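Long-range contacts in Bd3459 (PDB 5CEC), which probably cleaves D-alanyl peptide bonds of bacterial peptidoglycan as a predatory S13-family endopeptidase, and is captured here with its ankyrin-repeat immunity protein: residues Glu285-Ser290 with Val301-Thr306; Pro67-Ser72 with Gly359-Ala364. The protein carries 1 engineered substitution. One frame throughout, in Å; residues are numbered along the deposited sequence.

Interaction 1 of 2, residues Glu285-Ser290 with Val301-Thr306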
loop_
_atom_site.group_PDB
_atom_site.type_symbol
_atom_site.label_atom_id
_atom_site.label_comp_id
_atom_site.label_asym_id
_atom_site.label_seq_id
_atom_site.Cartn_x
_atom_site.Cartn_y
_atom_site.Cartn_z
ATOM N N GLU A 285 -1.180 -0.520 -21.769
ATOM C CA GLU A 285 -0.960 0.873 -22.095
ATOM C C GLU A 285 -0.762 1.614 -20.794
ATOM O O GLU A 285 -1.691 1.767 -20.003
ATOM C CB GLU A 285 -2.119 1.434 -22.885
ATOM C CG GLU A 285 -1.921 2.867 -23.315
ATOM C CD GLU A 285 -3.124 3.446 -24.020
ATOM O OE1 GLU A 285 -3.820 2.714 -24.762
ATOM O OE2 GLU A 285 -3.360 4.655 -23.848
ATOM N N PHE A 286 0.470 2.041 -20.577
ATOM C CA PHE A 286 0.851 2.754 -19.385
ATOM C C PHE A 286 1.143 4.229 -19.672
ATOM O O PHE A 286 1.587 4.609 -20.765
ATOM C CB PHE A 286 2.116 2.127 -18.771
ATOM C CG PHE A 286 1.844 1.051 -17.744
ATOM C CD1 PHE A 286 0.830 0.107 -17.919
ATOM C CD2 PHE A 286 2.625 0.975 -16.599
ATOM C CE1 PHE A 286 0.610 -0.871 -16.954
ATOM C CE2 PHE A 286 2.407 -0.017 -15.651
ATOM C CZ PHE A 286 1.409 -0.933 -15.821
ATOM N N HIS A 287 0.905 5.047 -18.660
ATOM C CA HIS A 287 1.301 6.431 -18.674
ATOM C C HIS A 287 2.093 6.837 -17.443
ATOM O O HIS A 287 2.646 7.938 -17.436
ATOM C CB HIS A 287 0.061 7.328 -18.802
ATOM C CG HIS A 287 -0.846 6.926 -19.913
ATOM N ND1 HIS A 287 -0.627 7.339 -21.205
ATOM C CD2 HIS A 287 -1.911 6.091 -19.956
ATOM C CE1 HIS A 287 -1.531 6.801 -21.997
ATOM N NE2 HIS A 287 -2.331 6.049 -21.262
ATOM N N ASN A 288 2.122 6.002 -16.399
ATOM C CA ASN A 288 2.897 6.286 -15.220
ATOM C C ASN A 288 3.216 4.976 -14.537
ATOM O O ASN A 288 2.771 3.905 -14.983
ATOM C CB ASN A 288 2.188 7.308 -14.308
ATOM C CG ASN A 288 0.880 6.799 -13.726
ATOM O OD1 ASN A 288 0.653 5.621 -13.571
ATOM N ND2 ASN A 288 -0.019 7.721 -13.434
ATOM N N GLY A 289 3.995 5.034 -13.467
ATOM C CA GLY A 289 4.417 3.834 -12.780
ATOM C C GLY A 289 3.476 3.365 -11.694
ATOM O O GLY A 289 3.534 2.224 -11.272
ATOM N N SER A 290 2.612 4.267 -11.229
ATOM C CA SER A 290 1.818 4.040 -10.036
ATOM C C SER A 290 0.437 3.461 -10.262
ATOM O O SER A 290 -0.111 2.809 -9.360
ATOM C CB SER A 290 1.701 5.335 -9.237
ATOM O OG SER A 290 1.045 6.295 -10.000
ATOM N N VAL A 301 -7.274 9.196 -17.390
ATOM C CA VAL A 301 -6.288 8.423 -18.103
ATOM C C VAL A 301 -5.670 7.480 -17.070
ATOM O O VAL A 301 -4.967 7.946 -16.154
ATOM C CB VAL A 301 -5.222 9.335 -18.751
ATOM C CG1 VAL A 301 -4.130 8.479 -19.378
ATOM C CG2 VAL A 301 -5.838 10.291 -19.781
ATOM N N TYR A 302 -5.974 6.176 -17.178
ATOM C CA TYR A 302 -5.479 5.157 -16.236
ATOM C C TYR A 302 -4.615 4.164 -17.002
ATOM O O TYR A 302 -4.923 3.813 -18.156
ATOM C CB TYR A 302 -6.635 4.389 -15.578
ATOM C CG TYR A 302 -7.468 5.216 -14.623
ATOM C CD1 TYR A 302 -7.016 5.511 -13.365
ATOM C CD2 TYR A 302 -8.687 5.763 -15.027
ATOM C CE1 TYR A 302 -7.768 6.259 -12.472
ATOM C CE2 TYR A 302 -9.436 6.558 -14.165
ATOM C CZ TYR A 302 -8.968 6.809 -12.881
ATOM O OH TYR A 302 -9.708 7.606 -12.026
ATOM N N ASN A 303 -3.575 3.646 -16.359
ATOM C CA ASN A 303 -2.889 2.495 -16.906
ATOM C C ASN A 303 -3.915 1.368 -17.056
ATOM O O ASN A 303 -4.723 1.116 -16.160
ATOM C CB ASN A 303 -1.819 1.992 -15.943
ATOM C CG ASN A 303 -0.635 2.920 -15.788
ATOM O OD1 ASN A 303 -0.422 3.857 -16.543
ATOM N ND2 ASN A 303 0.164 2.649 -14.765
ATOM N N GLU A 304 -3.861 0.684 -18.197
ATOM C CA GLU A 304 -4.725 -0.461 -18.446
ATOM C C GLU A 304 -3.920 -1.610 -18.990
ATOM O O GLU A 304 -2.925 -1.406 -19.685
ATOM C CB GLU A 304 -5.851 -0.125 -19.430
ATOM C CG GLU A 304 -6.767 1.007 -18.977
ATOM C CD GLU A 304 -8.065 1.050 -19.747
ATOM O OE1 GLU A 304 -8.158 0.380 -20.771
ATOM O OE2 GLU A 304 -8.962 1.817 -19.381
ATOM N N ALA A 305 -4.371 -2.817 -18.677
ATOM C CA ALA A 305 -3.793 -4.016 -19.291
ATOM C C ALA A 305 -4.763 -5.158 -19.175
ATOM O O ALA A 305 -5.792 -5.071 -18.475
ATOM C CB ALA A 305 -2.479 -4.410 -18.620
ATOM N N THR A 306 -4.442 -6.249 -19.861
ATOM C CA THR A 306 -5.250 -7.448 -19.772
ATOM C C THR A 306 -4.904 -8.247 -18.519
ATOM O O THR A 306 -3.792 -8.194 -18.007
ATOM C CB THR A 306 -5.093 -8.328 -21.021
ATOM O OG1 THR A 306 -3.791 -8.910 -21.023
ATOM C CG2 THR A 306 -5.326 -7.539 -22.332
HETATM O O HOH W 1 -5.807 1.678 -22.376
HETATM O O HOH W 2 -4.337 3.600 -20.845
HETATM O O HOH W 3 -2.150 5.212 -14.394
#
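E285 and E304 form an antiparallel hydrogen-bonded pair in a small three-stranded sheet, where strand 304-306 lies between strands 284-285 and 65-67. E285 N donates to E304 O at 2.9 Å, and E304 N returns a bond to E285 O. Both glutamates project from the same face of the sheet. Their carboxylates do not touch, and that of E285 is occupied by a salt bridge to K65 on the far strand.

Beyond this pair the two chains leave the sheet, and the carboxamide of N303 takes over. Its OD1 accepts a nearly straight bond (172°) from H287 N at 2.8 Å, the donor tilted from the carbonyl plane, and a weak one from N288 N. At the other end of the amide, ND2 gives one hydrogen to N288 O at 2.9 Å, approaching from above that carbonyl's plane, and is also bonded to S72 OG. Asparagine suits the place because one flat group carries both acceptor and donor for a turning backbone. The F286 ring stacks on the amide, their planes only 8° apart and N303 ND2 over one face, 3.5 Å from F286 CD2, so stacking and hydrogen bonds together favour one orientation. With CG anti to the carbonyl carbon (chi1 -69°), N303 also lays its CB over that ring, 4.0 Å from the centroid.

Next along the chain, the H287 ring packs on V301, whose CG1 lies over the imidazole face, 3.3 Å from H287 CD2, in a CH-pi contact. Water 3 bridges N303 N and N288 OD1, while N288 ND2 reaches E294. The loop shaped in this way continues to S290, whose O accepts from K73, the lysine of a probable SxxK motif, an arrangement consistent with one wall of a penicillin-binding-protein active site.

Interaction 2 of 2, residues Pro67-Ser72 with Gly359-Ala364. With SO4 (sulfate ion), chain C.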
loop_
_atom_site.group_PDB
_atom_site.type_symbol
_atom_site.label_atom_id
_atom_site.label_comp_id
_atom_site.label_asym_id
_atom_site.label_seq_id
_atom_site.Cartn_x
_atom_site.Cartn_y
_atom_site.Cartn_z
ATOM N N PRO A 67 -8.761 -0.991 -16.343
ATOM C CA PRO A 67 -7.936 -0.214 -15.418
ATOM C C PRO A 67 -7.306 -1.086 -14.335
ATOM O O PRO A 67 -7.983 -1.945 -13.779
ATOM C CB PRO A 67 -8.913 0.775 -14.817
ATOM C CG PRO A 67 -10.046 0.867 -15.772
ATOM C CD PRO A 67 -10.154 -0.504 -16.379
ATOM N N LEU A 68 -6.023 -0.870 -14.101
ATOM C CA LEU A 68 -5.270 -1.673 -13.142
ATOM C C LEU A 68 -5.193 -1.075 -11.754
ATOM O O LEU A 68 -4.946 -1.788 -10.771
ATOM C CB LEU A 68 -3.845 -1.844 -13.649
ATOM C CG LEU A 68 -3.656 -2.489 -15.024
ATOM C CD1 LEU A 68 -2.176 -2.619 -15.335
ATOM C CD2 LEU A 68 -4.323 -3.859 -15.037
ATOM N N ALA A 69 -5.278 0.241 -11.676
ATOM C CA ALA A 69 -4.943 0.937 -10.425
ATOM C C ALA A 69 -3.544 0.508 -9.967
ATOM O O ALA A 69 -2.671 0.261 -10.812
ATOM C CB ALA A 69 -6.016 0.718 -9.348
ATOM N N SER A 70 -3.318 0.357 -8.660
ATOM C CA SER A 70 -1.965 0.162 -8.162
ATOM C C SER A 70 -1.380 -1.231 -8.399
ATOM O O SER A 70 -0.203 -1.429 -8.102
ATOM C CB SER A 70 -1.836 0.559 -6.678
ATOM O OG SER A 70 -1.876 1.973 -6.527
ATOM N N ILE A 71 -2.112 -2.195 -8.965
ATOM C CA ILE A 71 -1.389 -3.388 -9.440
ATOM C C ILE A 71 -0.435 -3.053 -10.576
ATOM O O ILE A 71 0.522 -3.799 -10.827
ATOM C CB ILE A 71 -2.271 -4.606 -9.732
ATOM C CG1 ILE A 71 -3.041 -4.460 -11.057
ATOM C CG2 ILE A 71 -3.125 -4.939 -8.538
ATOM C CD1 ILE A 71 -3.877 -5.684 -11.413
ATOM N N SER A 72 -0.602 -1.886 -11.188
ATOM C CA SER A 72 0.427 -1.328 -12.056
ATOM C C SER A 72 1.828 -1.393 -11.436
ATOM O O SER A 72 2.831 -1.518 -12.125
ATOM C CB SER A 72 0.153 0.153 -12.343
ATOM O OG SER A 72 -0.994 0.353 -13.108
ATOM N N GLY A 359 -5.183 -2.699 -5.623
ATOM C CA GLY A 359 -5.397 -1.456 -6.351
ATOM C C GLY A 359 -6.806 -0.955 -6.217
ATOM O O GLY A 359 -7.729 -1.742 -6.053
ATOM N N SER A 360 -6.937 0.366 -6.181
ATOM C CA SER A 360 -8.210 1.054 -6.047
ATOM C C SER A 360 -8.183 2.361 -6.836
ATOM O O SER A 360 -7.343 3.216 -6.558
ATOM C CB SER A 360 -8.455 1.394 -4.569
ATOM O OG SER A 360 -8.157 0.325 -3.702
ATOM N N VAL A 361 -9.093 2.512 -7.815
ATOM C CA VAL A 361 -9.343 3.800 -8.520
ATOM C C VAL A 361 -10.856 3.899 -8.742
ATOM O O VAL A 361 -11.610 2.968 -8.447
ATOM C CB VAL A 361 -8.595 3.916 -9.881
ATOM C CG1 VAL A 361 -7.096 4.056 -9.699
ATOM C CG2 VAL A 361 -8.924 2.761 -10.815
ATOM N N ASN A 362 -11.320 5.034 -9.240
ATOM C CA ASN A 362 -12.747 5.255 -9.397
ATOM C C ASN A 362 -13.467 4.033 -9.987
ATOM O O ASN A 362 -14.465 3.550 -9.445
ATOM C CB ASN A 362 -12.960 6.506 -10.267
ATOM C CG ASN A 362 -14.418 6.799 -10.538
ATOM O OD1 ASN A 362 -15.303 6.447 -9.785
ATOM N ND2 ASN A 362 -14.652 7.455 -11.631
ATOM N N LYS A 363 -12.959 3.560 -11.125
ATOM C CA LYS A 363 -13.623 2.492 -11.867
ATOM C C LYS A 363 -13.095 1.103 -11.658
ATOM O O LYS A 363 -13.528 0.176 -12.359
ATOM C CB LYS A 363 -13.675 2.814 -13.355
ATOM C CG LYS A 363 -14.372 4.105 -13.696
ATOM C CD LYS A 363 -15.828 4.081 -13.237
ATOM C CE LYS A 363 -16.666 5.194 -13.841
ATOM N NZ LYS A 363 -18.057 5.188 -13.272
ATOM N N ALA A 364 -12.209 0.907 -10.679
ATOM C CA ALA A 364 -11.671 -0.449 -10.495
ATOM C C ALA A 364 -11.192 -0.739 -9.100
ATOM O O ALA A 364 -10.654 0.130 -8.425
ATOM C CB ALA A 364 -10.511 -0.736 -11.460
HETATM S S SO4 C . -4.075 0.694 -2.949
HETATM O O1 SO4 C . -4.172 1.322 -1.598
HETATM O O2 SO4 C . -5.382 0.271 -3.474
HETATM O O3 SO4 C . -3.329 1.684 -3.868
HETATM O O4 SO4 C . -3.166 -0.461 -2.885
HETATM O O HOH W 4 -4.613 1.971 -6.238
#
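Water 4 joins S70 and S360 across the contact: its oxygen accepts from S70 OG and from S360 N, each at 2.8 Å, and it donates to sulfate O3 at 2.7 Å. The sulfate, probably from the crystallisation liquor, also takes a 2.8 Å bond from S360 OG to its O2. With OG anti to the carbonyl carbon (chi1 -73°), S70 turns its hydroxyl to water 4 and the sulfate side, and this OG is further bonded to K73 NZ.

The rest of the contact is mostly van der Waals. A69 offers only a methyl, and its CB comes 3.3 Å from S360 N and 3.5 Å from V361 CG1. G359 has no side chain, which lets its CA come within 3.6 Å of S70 N. Farther along, P67 CB meets the CB of A364, the last residue of the type I turn V361-A364, at 4.0 Å. S72 N and S72 OG both donate to A69 O, at the start of helix 72-84.

Two backbone N-H groups, one belonging to S70, the serine of a probable SxxK motif, the other to S360, which directly follows a KTG-type sequence, are the pair expected to form the oxyanion hole in this clan.

Interactions 1 and 2 lie with their centres about 9 Å apart, on the same side of the chain's centre. In sequence, 67-72 comes first, then both segments of interaction 1, and finally 359-364, so distant parts of the chain converge here. The three-stranded sheet ties them: strand 304-306 pairs with strand 65-67, which leads into 67-72, and N303 O probably accepts from L68 N at 3.1 Å. Y302 CE1 packs 3.6 Å from V361 CB, linking this small sheet to the end of strand 354-361 in the six-stranded sheet. Both lie against the start of helix 72-84, consistent with a serine-peptidase active site assembled from separate elements.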